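Local coordinates for DUF4848 domain-containing protein (Bacteroides thetaiotaomicron, PDB 4LB8) that is of unknown function but is made with a signal peptide and is probably exported as a lipoprotein of the cell envelope, at residues A[217-225]-A[258-267]; A[101-109]-A[145-153]. One frame throughout, in Å; residues are numbered along the deposited sequence.

Contact 1: A[217-225]-A[258-267]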
ATOM      1  N   VAL A 217      11.980  14.209  12.092  1.00 35.84           N
ATOM      2  CA  VAL A 217      12.203  15.265  11.104  1.00 34.15           C
ATOM      3  C   VAL A 217      13.708  15.513  10.939  1.00 38.81           C
ATOM      4  O   VAL A 217      14.427  15.682  11.931  1.00 38.15           O
ATOM      5  CB  VAL A 217      11.453  16.548  11.594  1.00 36.01           C
ATOM      6  CG1 VAL A 217      11.624  17.727  10.631  1.00 35.17           C
ATOM      7  CG2 VAL A 217       9.974  16.268  11.874  1.00 34.74           C
ATOM      8  N   ASN A 218      14.188  15.526   9.693  1.00 36.19           N
ATOM      9  CA  ASN A 218      15.598  15.852   9.420  1.00 36.98           C
ATOM     10  C   ASN A 218      15.617  16.763   8.213  1.00 40.17           C
ATOM     11  O   ASN A 218      15.534  16.266   7.087  1.00 39.31           O
ATOM     12  CB  ASN A 218      16.467  14.601   9.218  1.00 34.69           C
ATOM     13  CG  ASN A 218      17.945  14.892   9.098  1.00 59.85           C
ATOM     14  OD1 ASN A 218      18.447  15.965   9.442  1.00 56.97           O
ATOM     15  ND2 ASN A 218      18.677  13.935   8.590  1.00 58.56           N
ATOM     16  N   LEU A 219      15.663  18.083   8.448  1.00 37.23           N
ATOM     17  CA  LEU A 219      15.574  19.061   7.364  1.00 38.89           C
ATOM     18  C   LEU A 219      16.720  20.049   7.317  1.00 44.92           C
ATOM     19  O   LEU A 219      17.188  20.510   8.357  1.00 44.17           O
ATOM     20  CB  LEU A 219      14.255  19.869   7.451  1.00 38.49           C
ATOM     21  CG  LEU A 219      12.932  19.102   7.409  1.00 42.27           C
ATOM     22  CD1 LEU A 219      11.744  20.054   7.562  1.00 41.86           C
ATOM     23  CD2 LEU A 219      12.807  18.290   6.151  1.00 43.48           C
ATOM     24  N   ARG A 220      17.113  20.421   6.084  1.00 43.75           N
ATOM     25  CA  ARG A 220      18.145  21.426   5.805  1.00 46.26           C
ATOM     26  C   ARG A 220      17.485  22.766   5.512  1.00 50.09           C
ATOM     27  O   ARG A 220      16.435  22.793   4.873  1.00 50.73           O
ATOM     28  CB  ARG A 220      19.042  21.001   4.632  1.00 48.69           C
ATOM     29  CG  ARG A 220      20.272  20.215   5.065  1.00 58.71           C
ATOM     30  CD  ARG A 220      20.808  19.289   3.977  1.00 80.02           C
ATOM     31  NE  ARG A 220      19.794  18.746   3.048  1.00 95.06           N
ATOM     32  CZ  ARG A 220      19.077  17.633   3.229  1.00102.36           C
ATOM     33  NH1 ARG A 220      19.197  16.930   4.353  1.00 94.73           N
ATOM     34  NH2 ARG A 220      18.216  17.231   2.301  1.00 70.67           N
ATOM     35  N   GLY A 221      18.091  23.845   5.995  1.00 44.89           N
ATOM     36  CA  GLY A 221      17.592  25.206   5.831  1.00 44.08           C
ATOM     37  C   GLY A 221      16.269  25.381   6.531  1.00 45.32           C
ATOM     38  O   GLY A 221      15.314  25.922   5.958  1.00 45.75           O
ATOM     39  N   PHE A 222      16.210  24.893   7.777  1.00 39.23           N
ATOM     40  CA  PHE A 222      14.981  24.846   8.535  1.00 37.05           C
ATOM     41  C   PHE A 222      15.115  25.305   9.979  1.00 43.74           C
ATOM     42  O   PHE A 222      16.067  24.972  10.699  1.00 42.60           O
ATOM     43  CB  PHE A 222      14.440  23.412   8.510  1.00 36.87           C
ATOM     44  CG  PHE A 222      13.120  23.166   9.205  1.00 36.59           C
ATOM     45  CD1 PHE A 222      11.925  23.630   8.655  1.00 38.06           C
ATOM     46  CD2 PHE A 222      13.068  22.456  10.403  1.00 36.79           C
ATOM     47  CE1 PHE A 222      10.703  23.394   9.297  1.00 37.76           C
ATOM     48  CE2 PHE A 222      11.844  22.204  11.029  1.00 38.78           C
ATOM     49  CZ  PHE A 222      10.673  22.670  10.471  1.00 36.34           C
ATOM     50  N   GLU A 223      14.058  26.009  10.395  1.00 40.66           N
ATOM     51  CA  GLU A 223      13.789  26.527  11.714  1.00 40.35           C
ATOM     52  C   GLU A 223      12.496  25.891  12.182  1.00 42.81           C
ATOM     53  O   GLU A 223      11.498  25.941  11.460  1.00 41.81           O
ATOM     54  CB  GLU A 223      13.658  28.036  11.618  1.00 41.84           C
ATOM     55  CG  GLU A 223      14.333  28.766  12.745  1.00 55.50           C
ATOM     56  CD  GLU A 223      14.263  30.264  12.569  1.00 75.23           C
ATOM     57  OE1 GLU A 223      13.456  30.737  11.732  1.00 53.73           O
ATOM     58  OE2 GLU A 223      14.995  30.969  13.302  1.00 78.89           O
ATOM     59  N   PHE A 224      12.508  25.263  13.350  1.00 38.07           N
ATOM     60  CA  PHE A 224      11.323  24.608  13.878  1.00 36.14           C
ATOM     61  C   PHE A 224      10.527  25.533  14.769  1.00 40.00           C
ATOM     62  O   PHE A 224      11.097  26.229  15.622  1.00 39.07           O
ATOM     63  CB  PHE A 224      11.717  23.348  14.641  1.00 37.78           C
ATOM     64  CG  PHE A 224      10.599  22.558  15.282  1.00 38.02           C
ATOM     65  CD1 PHE A 224       9.561  22.039  14.513  1.00 38.92           C
ATOM     66  CD2 PHE A 224      10.637  22.246  16.637  1.00 39.12           C
ATOM     67  CE1 PHE A 224       8.567  21.259  15.100  1.00 39.29           C
ATOM     68  CE2 PHE A 224       9.634  21.471  17.224  1.00 40.98           C
ATOM     69  CZ  PHE A 224       8.609  20.978  16.453  1.00 38.37           C
ATOM     70  N   ALA A 225       9.192  25.519  14.580  1.00 37.07           N
ATOM     71  CA  ALA A 225       8.252  26.291  15.387  1.00 37.43           C
ATOM     72  C   ALA A 225       7.969  25.491  16.640  1.00 43.12           C
ATOM     73  O   ALA A 225       7.024  24.706  16.689  1.00 42.41           O
ATOM     74  CB  ALA A 225       6.982  26.578  14.603  1.00 37.84           C
ATOM     75  N   VAL A 258       1.841  25.641  12.424  1.00 40.40           N
ATOM     76  CA  VAL A 258       2.972  26.307  11.806  1.00 39.25           C
ATOM     77  C   VAL A 258       4.086  25.333  12.155  1.00 42.13           C
ATOM     78  O   VAL A 258       4.319  25.080  13.345  1.00 40.85           O
ATOM     79  CB  VAL A 258       3.211  27.740  12.359  1.00 42.45           C
ATOM     80  CG1 VAL A 258       4.565  28.281  11.910  1.00 42.58           C
ATOM     81  CG2 VAL A 258       2.101  28.681  11.949  1.00 42.19           C
ATOM     82  N   PHE A 259       4.665  24.690  11.155  1.00 37.59           N
ATOM     83  CA  PHE A 259       5.688  23.681  11.386  1.00 37.15           C
ATOM     84  C   PHE A 259       7.063  24.330  11.632  1.00 40.58           C
ATOM     85  O   PHE A 259       7.842  23.849  12.438  1.00 40.10           O
ATOM     86  CB  PHE A 259       5.716  22.730  10.180  1.00 38.57           C
ATOM     87  CG  PHE A 259       6.512  21.466  10.357  1.00 39.65           C
ATOM     88  CD1 PHE A 259       6.105  20.488  11.259  1.00 41.20           C
ATOM     89  CD2 PHE A 259       7.636  21.221   9.575  1.00 41.73           C
ATOM     90  CE1 PHE A 259       6.832  19.303  11.404  1.00 41.77           C
ATOM     91  CE2 PHE A 259       8.351  20.017   9.698  1.00 43.65           C
ATOM     92  CZ  PHE A 259       7.951  19.073  10.617  1.00 41.05           C
ATOM     93  N   GLY A 260       7.340  25.402  10.918  1.00 38.11           N
ATOM     94  CA  GLY A 260       8.579  26.142  11.005  1.00 38.91           C
ATOM     95  C   GLY A 260       8.659  27.180   9.919  1.00 44.17           C
ATOM     96  O   GLY A 260       7.638  27.576   9.356  1.00 44.45           O
ATOM     97  N   ARG A 261       9.876  27.634   9.635  1.00 41.52           N
ATOM     98  CA  ARG A 261      10.181  28.584   8.568  1.00 41.81           C
ATOM     99  C   ARG A 261      11.383  28.127   7.782  1.00 46.01           C
ATOM    100  O   ARG A 261      12.236  27.420   8.324  1.00 46.33           O
ATOM    101  CB  ARG A 261      10.508  29.978   9.135  1.00 42.96           C
ATOM    102  CG  ARG A 261       9.341  30.822   9.579  1.00 53.25           C
ATOM    103  CD  ARG A 261       9.757  32.258   9.864  1.00 62.52           C
ATOM    104  NE  ARG A 261      10.781  32.376  10.911  1.00 70.38           N
ATOM    105  CZ  ARG A 261      11.118  33.518  11.507  1.00 78.54           C
ATOM    106  NH1 ARG A 261      10.484  34.644  11.205  1.00 62.93           N
ATOM    107  NH2 ARG A 261      12.068  33.537  12.433  1.00 60.77           N
ATOM    108  N   LYS A 262      11.507  28.616   6.545  1.00 42.06           N
ATOM    109  CA  LYS A 262      12.676  28.424   5.701  1.00 42.19           C
ATOM    110  C   LYS A 262      13.763  29.483   6.050  1.00 50.55           C
ATOM    111  O   LYS A 262      13.473  30.687   6.161  1.00 49.39           O
ATOM    112  CB  LYS A 262      12.293  28.539   4.225  1.00 42.78           C
ATOM    113  CG  LYS A 262      11.453  27.389   3.688  1.00 45.72           C
ATOM    114  CD  LYS A 262      11.031  27.656   2.251  1.00 49.09           C
ATOM    115  CE  LYS A 262      12.206  27.759   1.308  1.00 48.63           C
ATOM    116  NZ  LYS A 262      11.782  28.029  -0.084  1.00 56.11           N
ATOM    117  N   LEU A 263      15.008  29.018   6.209  1.00 50.68           N
ATOM    118  CA  LEU A 263      16.170  29.859   6.471  1.00 53.08           C
ATOM    119  C   LEU A 263      16.893  30.179   5.174  1.00 60.62           C
ATOM    120  O   LEU A 263      17.626  31.160   5.102  1.00 63.75           O
ATOM    121  CB  LEU A 263      17.159  29.160   7.429  1.00 54.12           C
ATOM    122  CG  LEU A 263      16.700  28.806   8.830  1.00 58.76           C
ATOM    123  CD1 LEU A 263      17.719  27.917   9.489  1.00 60.22           C
ATOM    124  CD2 LEU A 263      16.493  30.051   9.680  1.00 60.82           C
ATOM    125  N   ALA A 264      16.723  29.325   4.167  1.00 57.73           N
ATOM    126  CA  ALA A 264      17.374  29.441   2.870  1.00 58.56           C
ATOM    127  C   ALA A 264      16.359  29.407   1.705  1.00 59.88           C
ATOM    128  O   ALA A 264      15.146  29.417   1.922  1.00 57.32           O
ATOM    129  CB  ALA A 264      18.388  28.305   2.719  1.00 59.94           C
ATOM    130  N   GLN A 265      16.880  29.370   0.472  1.00 57.57           N
ATOM    131  CA  GLN A 265      16.107  29.299  -0.763  1.00 57.64           C
ATOM    132  C   GLN A 265      15.360  27.957  -0.852  1.00 58.11           C
ATOM    133  O   GLN A 265      14.231  27.926  -1.345  1.00 57.45           O
ATOM    134  CB  GLN A 265      17.042  29.493  -1.966  1.00 60.98           C
ATOM    135  CG  GLN A 265      16.334  29.713  -3.302  1.00 90.48           C
ATOM    136  CD  GLN A 265      17.318  29.653  -4.449  1.00123.60           C
ATOM    137  OE1 GLN A 265      18.163  30.540  -4.630  1.00119.94           O
ATOM    138  NE2 GLN A 265      17.238  28.592  -5.244  1.00120.99           N
ATOM    139  N   GLU A 266      15.977  26.869  -0.359  1.00 52.32           N
ATOM    140  CA  GLU A 266      15.359  25.542  -0.377  1.00 50.89           C
ATOM    141  C   GLU A 266      15.442  24.842   0.970  1.00 50.88           C
ATOM    142  O   GLU A 266      16.487  24.841   1.638  1.00 49.57           O
ATOM    143  CB  GLU A 266      15.989  24.647  -1.448  1.00 53.42           C
ATOM    144  CG  GLU A 266      15.554  24.988  -2.865  1.00 73.27           C
ATOM    145  CD  GLU A 266      16.658  24.946  -3.904  1.00108.48           C
ATOM    146  OE1 GLU A 266      17.384  23.925  -3.963  1.00108.26           O
ATOM    147  OE2 GLU A 266      16.782  25.925  -4.677  1.00106.33           O
ATOM    148  N   CYS A 267      14.320  24.222   1.339  1.00 45.38           N
ATOM    149  CA  CYS A 267      14.146  23.420   2.534  1.00 44.05           C
ATOM    150  C   CYS A 267      13.897  21.989   2.112  1.00 49.20           C
ATOM    151  O   CYS A 267      12.831  21.645   1.569  1.00 49.42           O
ATOM    152  CB  CYS A 267      13.027  23.963   3.406  1.00 43.58           C
ATOM    153  SG  CYS A 267      12.710  22.972   4.876  1.00 46.50           S
TER

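Contact 2: A[101-109]-A[145-153]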
ATOM      1  N   VAL A 101      11.366 -16.281 -23.411  1.00 46.11           N
ATOM      2  CA  VAL A 101      10.645 -17.362 -22.719  1.00 43.51           C
ATOM      3  C   VAL A 101       9.914 -16.740 -21.498  1.00 47.35           C
ATOM      4  O   VAL A 101       8.736 -17.038 -21.244  1.00 47.07           O
ATOM      5  CB  VAL A 101      11.591 -18.518 -22.290  1.00 46.37           C
ATOM      6  CG1 VAL A 101      10.820 -19.647 -21.632  1.00 44.91           C
ATOM      7  CG2 VAL A 101      12.384 -19.052 -23.474  1.00 47.16           C
ATOM      8  N   PHE A 102      10.621 -15.829 -20.778  1.00 41.41           N
ATOM      9  CA  PHE A 102      10.100 -15.161 -19.599  1.00 38.86           C
ATOM     10  C   PHE A 102       9.785 -13.711 -19.856  1.00 43.13           C
ATOM     11  O   PHE A 102      10.128 -13.143 -20.878  1.00 45.86           O
ATOM     12  CB  PHE A 102      11.044 -15.317 -18.393  1.00 39.43           C
ATOM     13  CG  PHE A 102      11.233 -16.754 -17.988  1.00 39.53           C
ATOM     14  CD1 PHE A 102      10.150 -17.629 -17.935  1.00 41.75           C
ATOM     15  CD2 PHE A 102      12.498 -17.240 -17.667  1.00 41.60           C
ATOM     16  CE1 PHE A 102      10.326 -18.966 -17.545  1.00 42.51           C
ATOM     17  CE2 PHE A 102      12.680 -18.578 -17.296  1.00 44.49           C
ATOM     18  CZ  PHE A 102      11.589 -19.428 -17.223  1.00 42.23           C
HETATM   19  N   MSE A 103       9.139 -13.118 -18.884  1.00 38.42           N
HETATM   20  CA  MSE A 103       8.544 -11.791 -18.867  1.00 36.30           C
HETATM   21  C   MSE A 103       9.100 -11.000 -17.677  1.00 42.12           C
HETATM   22  O   MSE A 103       9.267 -11.554 -16.593  1.00 42.36           O
HETATM   23  CB  MSE A 103       7.057 -12.117 -18.701  1.00 36.15           C
HETATM   24  CG  MSE A 103       6.130 -11.004 -18.616  1.00 40.65           C
HETATM   25 SE   MSE A 103       4.387 -11.800 -18.394  0.75 43.99          SE
HETATM   26  CE  MSE A 103       4.369 -12.343 -16.599  1.00 38.73           C
ATOM     27  N   PHE A 104       9.400  -9.717 -17.872  1.00 40.02           N
ATOM     28  CA  PHE A 104       9.940  -8.869 -16.800  1.00 39.42           C
ATOM     29  C   PHE A 104       8.876  -7.880 -16.327  1.00 45.65           C
ATOM     30  O   PHE A 104       7.881  -7.670 -17.035  1.00 47.98           O
ATOM     31  CB  PHE A 104      11.255  -8.170 -17.235  1.00 41.19           C
ATOM     32  CG  PHE A 104      12.416  -9.148 -17.249  1.00 42.19           C
ATOM     33  CD1 PHE A 104      13.102  -9.456 -16.074  1.00 42.91           C
ATOM     34  CD2 PHE A 104      12.728  -9.868 -18.404  1.00 44.62           C
ATOM     35  CE1 PHE A 104      14.129 -10.406 -16.073  1.00 44.65           C
ATOM     36  CE2 PHE A 104      13.737 -10.847 -18.393  1.00 47.19           C
ATOM     37  CZ  PHE A 104      14.436 -11.101 -17.230  1.00 44.98           C
ATOM     38  N   ASN A 105       9.035  -7.353 -15.106  1.00 41.82           N
ATOM     39  CA  ASN A 105       8.081  -6.439 -14.482  1.00 42.44           C
ATOM     40  C   ASN A 105       8.150  -5.067 -15.136  1.00 50.68           C
ATOM     41  O   ASN A 105       9.170  -4.367 -15.033  1.00 51.02           O
ATOM     42  CB  ASN A 105       8.340  -6.334 -12.973  1.00 42.31           C
ATOM     43  CG  ASN A 105       7.239  -5.703 -12.154  1.00 48.45           C
ATOM     44  OD1 ASN A 105       6.475  -4.864 -12.606  1.00 46.30           O
ATOM     45  ND2 ASN A 105       7.181  -6.047 -10.892  1.00 38.53           N
ATOM     46  N   THR A 106       7.030  -4.693 -15.795  1.00 49.12           N
ATOM     47  CA  THR A 106       6.830  -3.433 -16.524  1.00 50.09           C
ATOM     48  C   THR A 106       6.299  -2.309 -15.611  1.00 56.26           C
ATOM     49  O   THR A 106       6.319  -1.142 -16.010  1.00 57.06           O
ATOM     50  CB  THR A 106       5.877  -3.643 -17.710  1.00 49.82           C
ATOM     51  OG1 THR A 106       4.657  -4.229 -17.248  1.00 52.36           O
ATOM     52  CG2 THR A 106       6.479  -4.492 -18.790  1.00 44.22           C
ATOM     53  N   ILE A 107       5.821  -2.655 -14.409  1.00 52.57           N
ATOM     54  CA  ILE A 107       5.291  -1.674 -13.464  1.00 52.41           C
ATOM     55  C   ILE A 107       6.427  -1.185 -12.526  1.00 57.73           C
ATOM     56  O   ILE A 107       6.712   0.015 -12.504  1.00 60.01           O
ATOM     57  CB  ILE A 107       4.070  -2.246 -12.685  1.00 54.19           C
ATOM     58  CG1 ILE A 107       2.968  -2.715 -13.672  1.00 54.61           C
ATOM     59  CG2 ILE A 107       3.532  -1.222 -11.677  1.00 52.65           C
ATOM     60  CD1 ILE A 107       1.845  -3.577 -13.052  1.00 60.82           C
ATOM     61  N   ASP A 108       7.070  -2.100 -11.769  1.00 50.91           N
ATOM     62  CA  ASP A 108       8.162  -1.751 -10.853  1.00 48.94           C
ATOM     63  C   ASP A 108       9.516  -2.210 -11.433  1.00 50.65           C
ATOM     64  O   ASP A 108       9.808  -3.412 -11.472  1.00 50.98           O
ATOM     65  CB  ASP A 108       7.893  -2.370  -9.473  1.00 49.61           C
ATOM     66  CG  ASP A 108       8.908  -2.073  -8.392  1.00 57.36           C
ATOM     67  OD1 ASP A 108       9.880  -1.329  -8.670  1.00 57.16           O
ATOM     68  OD2 ASP A 108       8.740  -2.596  -7.263  1.00 63.02           O
ATOM     69  N   ALA A 109      10.352  -1.245 -11.844  1.00 44.94           N
ATOM     70  CA  ALA A 109      11.681  -1.496 -12.434  1.00 44.84           C
ATOM     71  C   ALA A 109      12.749  -1.901 -11.410  1.00 46.37           C
ATOM     72  O   ALA A 109      13.856  -2.268 -11.820  1.00 46.67           O
ATOM     73  CB  ALA A 109      12.155  -0.281 -13.210  1.00 46.49           C
ATOM     74  N   TYR A 145       0.218 -14.901 -20.555  1.00 44.20           N
ATOM     75  CA  TYR A 145      -0.115 -13.488 -20.392  1.00 44.94           C
ATOM     76  C   TYR A 145       0.512 -12.733 -21.586  1.00 55.26           C
ATOM     77  O   TYR A 145       1.636 -13.071 -22.019  1.00 54.73           O
ATOM     78  CB  TYR A 145       0.398 -12.934 -19.055  1.00 44.14           C
ATOM     79  CG  TYR A 145      -0.301 -13.492 -17.835  1.00 42.38           C
ATOM     80  CD1 TYR A 145      -1.612 -13.126 -17.530  1.00 42.92           C
ATOM     81  CD2 TYR A 145       0.370 -14.320 -16.943  1.00 41.94           C
ATOM     82  CE1 TYR A 145      -2.256 -13.620 -16.396  1.00 40.65           C
ATOM     83  CE2 TYR A 145      -0.258 -14.814 -15.800  1.00 42.66           C
ATOM     84  CZ  TYR A 145      -1.572 -14.456 -15.528  1.00 49.24           C
ATOM     85  OH  TYR A 145      -2.205 -14.946 -14.410  1.00 49.58           O
ATOM     86  N   THR A 146      -0.224 -11.744 -22.138  1.00 55.83           N
ATOM     87  CA  THR A 146       0.258 -10.917 -23.261  1.00 57.72           C
ATOM     88  C   THR A 146       1.415 -10.042 -22.780  1.00 61.95           C
ATOM     89  O   THR A 146       2.444  -9.932 -23.451  1.00 62.21           O
ATOM     90  CB  THR A 146      -0.882 -10.065 -23.833  1.00 67.99           C
ATOM     91  OG1 THR A 146      -1.438  -9.300 -22.757  1.00 68.89           O
ATOM     92  CG2 THR A 146      -1.979 -10.917 -24.505  1.00 65.66           C
ATOM     93  N   ASP A 147       1.242  -9.465 -21.582  1.00 58.18           N
ATOM     94  CA  ASP A 147       2.184  -8.561 -20.926  1.00 58.36           C
ATOM     95  C   ASP A 147       2.136  -8.780 -19.422  1.00 59.01           C
ATOM     96  O   ASP A 147       1.196  -9.413 -18.938  1.00 57.49           O
ATOM     97  CB  ASP A 147       1.845  -7.088 -21.281  1.00 61.81           C
ATOM     98  CG  ASP A 147       0.403  -6.664 -20.997  1.00 75.49           C
ATOM     99  OD1 ASP A 147       0.013  -6.641 -19.809  1.00 75.02           O
ATOM    100  OD2 ASP A 147      -0.320  -6.315 -21.962  1.00 81.87           O
ATOM    101  N   PHE A 148       3.128  -8.239 -18.681  1.00 54.61           N
ATOM    102  CA  PHE A 148       3.201  -8.359 -17.222  1.00 53.29           C
ATOM    103  C   PHE A 148       1.993  -7.679 -16.526  1.00 59.67           C
ATOM    104  O   PHE A 148       1.509  -8.180 -15.506  1.00 58.23           O
ATOM    105  CB  PHE A 148       4.529  -7.783 -16.686  1.00 54.37           C
ATOM    106  CG  PHE A 148       4.657  -7.974 -15.193  1.00 54.25           C
ATOM    107  CD1 PHE A 148       5.051  -9.200 -14.664  1.00 56.13           C
ATOM    108  CD2 PHE A 148       4.276  -6.969 -14.314  1.00 54.80           C
ATOM    109  CE1 PHE A 148       5.083  -9.406 -13.290  1.00 55.48           C
ATOM    110  CE2 PHE A 148       4.293  -7.184 -12.941  1.00 56.81           C
ATOM    111  CZ  PHE A 148       4.716  -8.396 -12.437  1.00 54.46           C
ATOM    112  N   LYS A 149       1.525  -6.542 -17.083  1.00 59.02           N
ATOM    113  CA  LYS A 149       0.399  -5.751 -16.587  1.00 58.62           C
ATOM    114  C   LYS A 149      -0.895  -6.588 -16.558  1.00 61.87           C
ATOM    115  O   LYS A 149      -1.695  -6.431 -15.644  1.00 61.09           O
ATOM    116  CB  LYS A 149       0.215  -4.474 -17.428  1.00 61.52           C
ATOM    117  CG  LYS A 149       1.346  -3.455 -17.261  1.00 76.66           C
ATOM    118  CD  LYS A 149       0.901  -2.011 -17.564  1.00 84.20           C
ATOM    119  CE  LYS A 149       1.797  -0.943 -16.959  1.00 85.36           C
ATOM    120  NZ  LYS A 149       2.946  -0.588 -17.837  1.00 88.39           N
ATOM    121  N   GLU A 150      -1.056  -7.527 -17.494  1.00 58.98           N
ATOM    122  CA  GLU A 150      -2.222  -8.408 -17.547  1.00 59.06           C
ATOM    123  C   GLU A 150      -2.236  -9.381 -16.327  1.00 64.65           C
ATOM    124  O   GLU A 150      -3.309  -9.690 -15.809  1.00 64.63           O
ATOM    125  CB  GLU A 150      -2.237  -9.157 -18.879  1.00 60.52           C
ATOM    126  CG  GLU A 150      -3.583  -9.742 -19.261  1.00 73.52           C
ATOM    127  CD  GLU A 150      -3.494 -10.895 -20.250  1.00 94.61           C
ATOM    128  OE1 GLU A 150      -2.677 -10.803 -21.195  1.00 76.45           O
ATOM    129  OE2 GLU A 150      -4.218 -11.900 -20.063  1.00 84.03           O
ATOM    130  N   ARG A 151      -1.050  -9.795 -15.839  1.00 62.15           N
ATOM    131  CA  ARG A 151      -0.897 -10.680 -14.682  1.00 62.60           C
ATOM    132  C   ARG A 151      -1.269  -9.974 -13.368  1.00 72.68           C
ATOM    133  O   ARG A 151      -1.908 -10.591 -12.514  1.00 72.60           O
ATOM    134  CB  ARG A 151       0.541 -11.221 -14.599  1.00 59.39           C
ATOM    135  CG  ARG A 151       0.767 -12.247 -13.500  1.00 58.17           C
ATOM    136  CD  ARG A 151       2.230 -12.550 -13.336  1.00 68.07           C
ATOM    137  NE  ARG A 151       2.462 -13.395 -12.165  1.00 75.83           N
ATOM    138  CZ  ARG A 151       2.931 -12.952 -11.002  1.00 87.24           C
ATOM    139  NH1 ARG A 151       3.241 -11.667 -10.846  1.00 72.23           N
ATOM    140  NH2 ARG A 151       3.115 -13.791  -9.991  1.00 69.11           N
ATOM    141  N   GLN A 152      -0.834  -8.711 -13.188  1.00 73.73           N
ATOM    142  CA  GLN A 152      -1.105  -7.932 -11.969  1.00 74.92           C
ATOM    143  C   GLN A 152      -2.422  -7.153 -12.049  1.00 82.84           C
ATOM    144  O   GLN A 152      -2.846  -6.594 -11.032  1.00 82.38           O
ATOM    145  CB  GLN A 152       0.055  -6.964 -11.662  1.00 75.89           C
ATOM    146  CG  GLN A 152       1.322  -7.653 -11.166  1.00 91.69           C
ATOM    147  CD  GLN A 152       1.151  -8.387  -9.860  1.00119.32           C
ATOM    148  OE1 GLN A 152       1.124  -9.624  -9.816  1.00115.39           O
ATOM    149  NE2 GLN A 152       1.044  -7.644  -8.765  1.00116.33           N
ATOM    150  N   GLN A 153      -3.082  -7.138 -13.237  1.00 83.10           N
ATOM    151  CA  GLN A 153      -4.330  -6.404 -13.481  1.00 84.72           C
ATOM    152  C   GLN A 153      -5.412  -6.779 -12.462  1.00 90.73           C
ATOM    153  O   GLN A 153      -5.545  -7.939 -12.058  1.00 89.83           O
ATOM    154  CB  GLN A 153      -4.832  -6.533 -14.946  1.00 86.61           C
ATOM    155  CG  GLN A 153      -6.039  -7.434 -15.228  1.00102.47           C
ATOM    156  CD  GLN A 153      -6.777  -6.977 -16.468  1.00123.39           C
ATOM    157  OE1 GLN A 153      -6.475  -7.382 -17.599  1.00116.63           O
ATOM    158  NE2 GLN A 153      -7.761  -6.106 -16.278  1.00117.69           N
TER

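Contact 1: A[217-225]-A[258-267]
Phe222 and Phe259 meet at the apolar centre, the CZ of Phe222 lying 3.5 Å from CD2 of Phe259 with the ring planes 39° apart, an oblique pairing. With CG anti to the backbone N (chi1 -168°), Phe259 swings its ring back to the other segment although its CB points away from it. Val217 then meets the Phe259 ring at its edge, CG2 to CZ at 3.7 Å, and Leu219 CD1 touches the same edge while sitting over the centre of one face of Phe222. The sulfur of Cys267 lies obliquely beside Phe222, SG to CD1 at 3.9 Å.

Outside this cluster, strands 222-225 and 258-262 run antiparallel. Glu223 and Arg261 form the hydrogen-bonded pair through both backbone amides, and Leu263 N bonds to Gly221 O at 3.1 Å, almost straight. Phe259 and Gly260 together face Ile192 of the neighbouring strand 191-201, a classic beta bulge, and Phe259 O still accepts from Ala225 N.

At the polar edge Glu223 and Arg261 lie side by side, carboxylate and guanidinium planes 13° apart. NE and NH2 both reach OE1 of Glu223, each at 3.2 Å, from one face of the carboxylate, while Leu263 CD2 packs on Glu223 CD. With an alanine in place of Glu223 the Arg261 guanidinium would probably lose its carboxylate partner and be freer to turn. The chemistry thus divides by face: aromatic and sulfur packing joins the antiparallel pair 222-225 and 258-262 to strand 213-220 on one side, and a partly exposed ion pair spans the two strands on the other.

Contact 2: A[101-109]-A[145-153]
Phe148 and Asn105 make the central CH-pi contact: Asn105 CA stands 3.9 Å from the ring centroid and 14° off the normal, over one face and displaced toward the rim. The amide plane of Asn105 is inclined 33° to the ring, bringing OD1 to 3.2 Å from CE2. CG of Phe148 is anti to the backbone N (chi1 -177°), which carries the ring from the first turn of helix 148-152 across to the loop; Tyr115 also meets it. Arg151 makes a cation-pi contact with Tyr184 of the second subunit.

Apolar contacts flank the Phe148 ring. The selenomethionine Met103 reaches across in a chain extended as far as SE and bent at the last torsion, setting CE 3.8 Å from CD1 of Phe148 and close to CD of Arg151, with SE against the backbone where Asp147 joins Phe148. Ile107 CD1 approaches the ring near its plane, and its CG1 lies 3.9 Å from CE of Lys149.

A hydroxyl oxygen meets a methylene where Thr106 OG1 rests 3.4 Å from CG of Lys149, without a hydrogen bond.

Hydrogen bonds operate within each segment, none between them. Asn105 OD1 accepts from Ile107 N in the carbonyl plane and from Asp108 N above it, an Asx turn extended to a second amide, while ND2 is held by Asp111. Across the contact, Asp147 is the N-cap, its OD1 taking Glu150 N at 2.7 Å.

With no polar bond across it, the loop after helix 84-98 meets the short helix through dispersion and CH-pi forces, and the side-chain bonds within each segment shape the two surfaces that meet.

How the contacts relate
Contact 1 and contact 2 lie on opposite sides of the chain's centre, their own centres about 42 Å apart, and share no strand or helix. Both are partly buried. Contact 1, about 31 Å from the centre of the chain, belongs to the beta-rich C-terminal part and joins strands through backbone hydrogen bonds, an aromatic cluster and a salt bridge. Contact 2, about 14 Å from that centre, fits a loop to a short helix beside the N-terminal helices, with no hydrogen bond passing between its two segments. Phenylalanine is central to both, yet only contact 1 has a regular register. Each also touches the second subunit.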